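Local structure of multidrug resistance protein (Vibrio cholerae, 1YC9) at residues 99-113 against 286-300. The protein probably forms the outer-membrane channel of a multidrug efflux system, and may contribute to resistance against puromycin, acriflavine and tetraphenylarsonium chloride. The protein carries 1 engineered substitution. Residues are numbered along the deposited sequence; the frame is centred on the assembly and turned at random.
Sequences NDYGTLTLNFQYDFD and DVTLSAFIGYQAFGL. With BOG (octyl beta-D-glucopyranoside), chain B.
In the transmembrane β-barrel that outer membrane factors build from four strands of each of three subunits, strands 98-111 and 286-298 are the two central neighbours of one subunit's sheet. The axes of segments 99-111 and 286-298 run antiparallel at 164°, and eleven bridges from Y101-F298 to D111-T288 fix an unbroken register. L106 and I293 typify the hydrogen-bonded pairs, L106 N giving to I293 O at 2.8 Å and I293 N to L106 O at 3.0 Å.

L104, L106, F108, I293 and Y295 share the face that carries the detergent: the sugar ring oxygen O5 of octyl glucoside lies 3.5 Å from Y295 CE2. On the other face T103, bonded through OG1 to S79 OG, and T105, N107, Q109, S290 and Q296 mix with aromatic Y101, F292 and F298; a weak bond links S290 OG to Q109 OE1.

At one end F298, its CG anti to the backbone N (chi1 178°), turns its edge to the face of Y101 in an offset edge-to-face pair, planes at 89° and centroids 5.3 Å apart; Y89 of a neighbouring subunit packs on both. Beyond it the D100 carboxylate receives L300 N at OD2 (2.9 Å), met from above its plane. At the far end F112 CD1 touches V287 CG1 at 3.5 Å, while like-charged D111 OD1 and D286 OD2 lie 3.0 Å apart without a hydrogen bond; N118 ND2 at D111 OD2 and K117, salt-bridged to D286 OD1, may ease the repulsion.

An apolar, detergent-bound face and a more polar one are consistent with a barrel wall between lipid and a water-filled channel.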
loop_
_atom_site.group_PDB
_atom_site.type_symbol
_atom_site.label_atom_id
_atom_site.label_comp_id
_atom_site.label_asym_id
_atom_site.label_seq_id
_atom_site.Cartn_x
_atom_site.Cartn_y
_atom_site.Cartn_z
ATOM N N ASN A 99 -10.240 46.809 -41.129
ATOM C CA ASN A 99 -10.610 47.871 -40.179
ATOM C C ASN A 99 -10.380 47.491 -38.752
ATOM O O ASN A 99 -10.289 46.378 -38.440
ATOM C CB ASN A 99 -12.057 48.279 -40.421
ATOM C CG ASN A 99 -12.287 48.760 -41.840
ATOM O OD1 ASN A 99 -12.766 48.009 -42.696
ATOM N ND2 ASN A 99 -11.958 50.024 -42.104
ATOM N N ASP A 100 -10.220 48.492 -37.858
ATOM C CA ASP A 100 -10.003 48.240 -36.475
ATOM C C ASP A 100 -11.355 48.321 -35.682
ATOM O O ASP A 100 -12.213 49.148 -35.989
ATOM C CB ASP A 100 -9.022 49.260 -35.883
ATOM C CG ASP A 100 -9.416 50.655 -36.087
ATOM O OD1 ASP A 100 -9.680 51.102 -37.233
ATOM O OD2 ASP A 100 -9.404 51.467 -35.078
ATOM N N TYR A 101 -11.457 47.422 -34.732
ATOM C CA TYR A 101 -12.653 47.278 -33.863
ATOM C C TYR A 101 -12.188 47.176 -32.470
ATOM O O TYR A 101 -11.115 46.627 -32.170
ATOM C CB TYR A 101 -13.362 46.005 -34.234
ATOM C CG TYR A 101 -13.906 45.992 -35.622
ATOM C CD1 TYR A 101 -13.128 45.581 -36.694
ATOM C CD2 TYR A 101 -15.233 46.259 -35.874
ATOM C CE1 TYR A 101 -13.627 45.599 -37.958
ATOM C CE2 TYR A 101 -15.776 46.220 -37.149
ATOM C CZ TYR A 101 -14.959 45.883 -38.217
ATOM O OH TYR A 101 -15.499 45.811 -39.495
ATOM N N GLY A 102 -13.008 47.609 -31.497
ATOM C CA GLY A 102 -12.626 47.371 -30.155
ATOM C C GLY A 102 -13.888 47.021 -29.327
ATOM O O GLY A 102 -15.023 47.361 -29.747
ATOM N N THR A 103 -13.635 46.330 -28.250
ATOM C CA THR A 103 -14.688 46.072 -27.259
ATOM C C THR A 103 -14.146 46.195 -25.864
ATOM O O THR A 103 -12.919 46.001 -25.582
ATOM C CB THR A 103 -15.299 44.680 -27.420
ATOM O OG1 THR A 103 -14.388 43.642 -27.006
ATOM C CG2 THR A 103 -15.694 44.356 -28.791
ATOM N N LEU A 104 -15.041 46.525 -24.905
ATOM C CA LEU A 104 -14.620 46.533 -23.530
ATOM C C LEU A 104 -15.955 46.325 -22.766
ATOM O O LEU A 104 -16.842 47.135 -22.944
ATOM C CB LEU A 104 -14.033 47.912 -23.176
ATOM C CG LEU A 104 -13.830 48.206 -21.706
ATOM C CD1 LEU A 104 -12.797 47.206 -21.097
ATOM C CD2 LEU A 104 -13.375 49.649 -21.507
ATOM N N THR A 105 -16.051 45.180 -22.076
ATOM C CA THR A 105 -17.305 44.771 -21.439
ATOM C C THR A 105 -17.072 44.186 -20.060
ATOM O O THR A 105 -16.001 43.626 -19.717
ATOM C CB THR A 105 -18.054 43.732 -22.272
ATOM O OG1 THR A 105 -17.232 42.560 -22.425
ATOM C CG2 THR A 105 -18.381 44.263 -23.677
ATOM N N LEU A 106 -18.130 44.326 -19.253
ATOM C CA LEU A 106 -18.260 43.643 -17.995
ATOM C C LEU A 106 -19.230 42.489 -18.279
ATOM O O LEU A 106 -20.265 42.721 -18.860
ATOM C CB LEU A 106 -18.859 44.635 -16.983
ATOM C CG LEU A 106 -19.069 44.126 -15.566
ATOM C CD1 LEU A 106 -17.806 43.665 -14.947
ATOM C CD2 LEU A 106 -19.674 45.283 -14.747
ATOM N N ASN A 107 -18.872 41.279 -17.879
ATOM C CA ASN A 107 -19.600 40.084 -18.224
ATOM C C ASN A 107 -20.012 39.420 -16.900
ATOM O O ASN A 107 -19.256 39.418 -15.914
ATOM C CB ASN A 107 -18.681 39.099 -18.956
ATOM C CG ASN A 107 -18.243 39.577 -20.335
ATOM O OD1 ASN A 107 -18.541 40.680 -20.769
ATOM N ND2 ASN A 107 -17.480 38.717 -21.035
ATOM N N PHE A 108 -21.170 38.765 -16.930
ATOM C CA PHE A 108 -21.791 38.212 -15.774
ATOM C C PHE A 108 -22.414 36.876 -16.165
ATOM O O PHE A 108 -23.035 36.767 -17.218
ATOM C CB PHE A 108 -22.867 39.137 -15.327
ATOM C CG PHE A 108 -23.795 38.544 -14.313
ATOM C CD1 PHE A 108 -23.563 38.733 -12.961
ATOM C CD2 PHE A 108 -24.916 37.832 -14.710
ATOM C CE1 PHE A 108 -24.444 38.226 -12.023
ATOM C CE2 PHE A 108 -25.779 37.296 -13.763
ATOM C CZ PHE A 108 -25.540 37.508 -12.431
ATOM N N GLN A 109 -22.249 35.886 -15.320
ATOM C CA GLN A 109 -22.929 34.597 -15.498
ATOM C C GLN A 109 -23.403 34.049 -14.156
ATOM O O GLN A 109 -22.714 34.166 -13.158
ATOM C CB GLN A 109 -22.011 33.618 -16.189
ATOM C CG GLN A 109 -22.646 32.306 -16.565
ATOM C CD GLN A 109 -21.954 31.774 -17.819
ATOM O OE1 GLN A 109 -22.485 31.902 -18.929
ATOM N NE2 GLN A 109 -20.730 31.314 -17.655
ATOM N N TYR A 110 -24.606 33.454 -14.145
ATOM C CA TYR A 110 -25.219 32.861 -12.945
ATOM C C TYR A 110 -26.031 31.618 -13.419
ATOM O O TYR A 110 -26.783 31.661 -14.404
ATOM C CB TYR A 110 -26.143 33.866 -12.186
ATOM C CG TYR A 110 -26.804 33.204 -11.023
ATOM C CD1 TYR A 110 -26.048 32.691 -9.990
ATOM C CD2 TYR A 110 -28.201 32.972 -11.001
ATOM C CE1 TYR A 110 -26.615 32.089 -8.924
ATOM C CE2 TYR A 110 -28.784 32.337 -9.950
ATOM C CZ TYR A 110 -28.049 31.885 -8.946
ATOM O OH TYR A 110 -28.595 31.182 -7.933
ATOM N N ASP A 111 -25.792 30.520 -12.752
ATOM C CA ASP A 111 -26.522 29.283 -12.936
ATOM C C ASP A 111 -27.695 29.246 -11.955
ATOM O O ASP A 111 -27.475 29.195 -10.730
ATOM C CB ASP A 111 -25.517 28.163 -12.660
ATOM C CG ASP A 111 -25.911 26.835 -13.224
ATOM O OD1 ASP A 111 -27.017 26.729 -13.758
ATOM O OD2 ASP A 111 -25.166 25.816 -13.119
ATOM N N PHE A 112 -28.927 29.162 -12.454
ATOM C CA PHE A 112 -30.098 29.154 -11.527
ATOM C C PHE A 112 -30.333 28.053 -10.499
ATOM O O PHE A 112 -30.976 28.320 -9.423
ATOM C CB PHE A 112 -31.395 29.333 -12.273
ATOM C CG PHE A 112 -31.672 30.727 -12.647
ATOM C CD1 PHE A 112 -31.516 31.143 -13.964
ATOM C CD2 PHE A 112 -32.106 31.656 -11.695
ATOM C CE1 PHE A 112 -31.846 32.432 -14.342
ATOM C CE2 PHE A 112 -32.353 32.956 -12.044
ATOM C CZ PHE A 112 -32.252 33.353 -13.371
ATOM N N ASP A 113 -29.905 26.862 -10.809
ATOM C CA ASP A 113 -30.016 25.676 -9.911
ATOM C C ASP A 113 -31.423 25.219 -9.553
ATOM O O ASP A 113 -31.663 24.825 -8.439
ATOM C CB ASP A 113 -29.176 25.835 -8.630
ATOM C CG ASP A 113 -28.687 24.494 -8.107
ATOM O OD1 ASP A 113 -28.593 23.551 -8.933
ATOM O OD2 ASP A 113 -28.376 24.304 -6.928
ATOM N N ASP A 286 -31.058 22.693 -17.646
ATOM C CA ASP A 286 -30.190 23.644 -16.979
ATOM C C ASP A 286 -30.521 25.080 -17.371
ATOM O O ASP A 286 -30.492 25.421 -18.538
ATOM C CB ASP A 286 -28.783 23.308 -17.390
ATOM C CG ASP A 286 -27.825 23.677 -16.354
ATOM O OD1 ASP A 286 -26.909 22.859 -16.021
ATOM O OD2 ASP A 286 -27.991 24.798 -15.791
ATOM N N VAL A 287 -30.827 25.957 -16.376
ATOM C CA VAL A 287 -31.256 27.303 -16.667
ATOM C C VAL A 287 -30.163 28.261 -16.128
ATOM O O VAL A 287 -29.726 28.107 -14.985
ATOM C CB VAL A 287 -32.597 27.675 -16.045
ATOM C CG1 VAL A 287 -32.993 29.109 -16.460
ATOM C CG2 VAL A 287 -33.676 26.692 -16.458
ATOM N N THR A 288 -29.681 29.136 -17.001
ATOM C CA THR A 288 -28.550 30.011 -16.683
ATOM C C THR A 288 -29.010 31.427 -16.975
ATOM O O THR A 288 -30.111 31.657 -17.538
ATOM C CB THR A 288 -27.305 29.620 -17.474
ATOM O OG1 THR A 288 -27.696 29.506 -18.841
ATOM C CG2 THR A 288 -26.801 28.231 -17.089
ATOM N N LEU A 289 -28.274 32.395 -16.447
ATOM C CA LEU A 289 -28.521 33.767 -16.726
ATOM C C LEU A 289 -27.155 34.372 -17.096
ATOM O O LEU A 289 -26.128 34.063 -16.444
ATOM C CB LEU A 289 -29.055 34.456 -15.490
ATOM C CG LEU A 289 -29.412 35.925 -15.591
ATOM C CD1 LEU A 289 -30.648 36.231 -16.377
ATOM C CD2 LEU A 289 -29.676 36.365 -14.109
ATOM N N SER A 290 -27.148 35.154 -18.168
ATOM C CA SER A 290 -25.929 35.837 -18.633
ATOM C C SER A 290 -26.263 37.278 -18.884
ATOM O O SER A 290 -27.390 37.646 -19.224
ATOM C CB SER A 290 -25.423 35.227 -19.997
ATOM O OG SER A 290 -24.964 33.934 -19.693
ATOM N N ALA A 291 -25.252 38.120 -18.777
ATOM C CA ALA A 291 -25.427 39.484 -19.066
ATOM C C ALA A 291 -24.061 40.118 -19.365
ATOM O O ALA A 291 -23.023 39.612 -18.934
ATOM C CB ALA A 291 -26.125 40.236 -17.882
ATOM N N PHE A 292 -24.115 41.218 -20.081
ATOM C CA PHE A 292 -22.941 42.070 -20.245
ATOM C C PHE A 292 -23.319 43.473 -20.467
ATOM O O PHE A 292 -24.453 43.788 -20.839
ATOM C CB PHE A 292 -22.056 41.537 -21.433
ATOM C CG PHE A 292 -22.470 41.992 -22.762
ATOM C CD1 PHE A 292 -21.884 43.136 -23.355
ATOM C CD2 PHE A 292 -23.404 41.290 -23.495
ATOM C CE1 PHE A 292 -22.267 43.563 -24.604
ATOM C CE2 PHE A 292 -23.725 41.688 -24.762
ATOM C CZ PHE A 292 -23.218 42.806 -25.306
ATOM N N ILE A 293 -22.357 44.385 -20.241
ATOM C CA ILE A 293 -22.530 45.749 -20.543
ATOM C C ILE A 293 -21.167 46.289 -20.887
ATOM O O ILE A 293 -20.209 45.879 -20.306
ATOM C CB ILE A 293 -23.061 46.550 -19.279
ATOM C CG1 ILE A 293 -23.474 47.963 -19.652
ATOM C CG2 ILE A 293 -22.059 46.491 -18.176
ATOM C CD1 ILE A 293 -24.497 48.152 -20.758
ATOM N N GLY A 294 -21.143 47.204 -21.784
ATOM C CA GLY A 294 -19.884 47.820 -22.228
ATOM C C GLY A 294 -20.013 48.583 -23.512
ATOM O O GLY A 294 -20.986 49.231 -23.831
ATOM N N TYR A 295 -18.888 48.608 -24.256
ATOM C CA TYR A 295 -18.702 49.361 -25.442
ATOM C C TYR A 295 -18.140 48.431 -26.562
ATOM O O TYR A 295 -17.376 47.525 -26.270
ATOM C CB TYR A 295 -17.578 50.333 -25.227
ATOM C CG TYR A 295 -17.831 51.247 -24.003
ATOM C CD1 TYR A 295 -17.326 50.893 -22.766
ATOM C CD2 TYR A 295 -18.525 52.416 -24.147
ATOM C CE1 TYR A 295 -17.500 51.718 -21.670
ATOM C CE2 TYR A 295 -18.688 53.279 -23.045
ATOM C CZ TYR A 295 -18.164 52.904 -21.845
ATOM O OH TYR A 295 -18.287 53.681 -20.731
ATOM N N GLN A 296 -18.640 48.668 -27.740
ATOM C CA GLN A 296 -18.193 47.989 -28.978
ATOM C C GLN A 296 -18.198 49.040 -30.054
ATOM O O GLN A 296 -19.162 49.778 -30.264
ATOM C CB GLN A 296 -19.135 46.822 -29.301
ATOM C CG GLN A 296 -19.154 45.725 -28.283
ATOM C CD GLN A 296 -20.270 44.724 -28.514
ATOM O OE1 GLN A 296 -21.261 45.047 -29.152
ATOM N NE2 GLN A 296 -20.069 43.514 -28.055
ATOM N N ALA A 297 -17.099 49.110 -30.857
ATOM C CA ALA A 297 -17.018 50.064 -31.901
ATOM C C ALA A 297 -16.138 49.641 -33.089
ATOM O O ALA A 297 -15.168 48.947 -32.879
ATOM C CB ALA A 297 -16.519 51.428 -31.342
ATOM N N PHE A 298 -16.606 50.043 -34.249
ATOM C CA PHE A 298 -15.812 50.140 -35.490
ATOM C C PHE A 298 -15.013 51.407 -35.278
ATOM O O PHE A 298 -15.593 52.497 -35.212
ATOM C CB PHE A 298 -16.791 50.268 -36.639
ATOM C CG PHE A 298 -16.141 50.419 -37.975
ATOM C CD1 PHE A 298 -15.961 49.309 -38.795
ATOM C CD2 PHE A 298 -15.746 51.652 -38.422
ATOM C CE1 PHE A 298 -15.387 49.447 -40.027
ATOM C CE2 PHE A 298 -15.135 51.768 -39.704
ATOM C CZ PHE A 298 -14.992 50.664 -40.463
ATOM N N GLY A 299 -13.712 51.270 -35.113
ATOM C CA GLY A 299 -12.803 52.365 -34.876
ATOM C C GLY A 299 -12.501 52.456 -33.401
ATOM O O GLY A 299 -13.364 52.870 -32.623
ATOM N N LEU A 300 -11.307 52.076 -32.988
ATOM C CA LEU A 300 -10.930 52.122 -31.582
ATOM C C LEU A 300 -11.056 53.496 -30.965
ATOM O O LEU A 300 -11.399 53.608 -29.770
ATOM C CB LEU A 300 -9.482 51.691 -31.386
ATOM C CG LEU A 300 -9.212 50.227 -31.608
ATOM C CD1 LEU A 300 -7.680 50.094 -31.446
ATOM C CD2 LEU A 300 -9.958 49.395 -30.577
HETATM C C1 BOG B . -22.244 54.384 -21.308
HETATM O O1 BOG B . -22.123 53.261 -20.537
HETATM C C2 BOG B . -23.089 55.521 -20.656
HETATM O O2 BOG B . -24.070 55.053 -19.699
HETATM C C3 BOG B . -23.505 56.507 -21.693
HETATM O O3 BOG B . -24.170 57.630 -21.189
HETATM C C4 BOG B . -23.001 56.543 -23.121
HETATM O O4 BOG B . -23.808 57.084 -24.152
HETATM C C5 BOG B . -22.312 55.250 -23.580
HETATM O O5 BOG B . -21.976 54.279 -22.694
HETATM C C6 BOG B . -21.482 55.287 -24.874
HETATM O O6 BOG B . -20.409 56.197 -24.445
HETATM C "C1'" BOG B . -21.671 52.002 -21.028
HETATM C "C2'" BOG B . -20.816 51.324 -20.018
HETATM C "C3'" BOG B . -21.391 51.322 -18.602
HETATM C "C4'" BOG B . -20.563 50.484 -17.662
HETATM C "C5'" BOG B . -21.164 50.483 -16.282
HETATM C "C6'" BOG B . -20.575 49.414 -15.357
HETATM C "C7'" BOG B . -19.342 49.868 -14.599
HETATM C "C8'" BOG B . -18.984 48.852 -13.517
#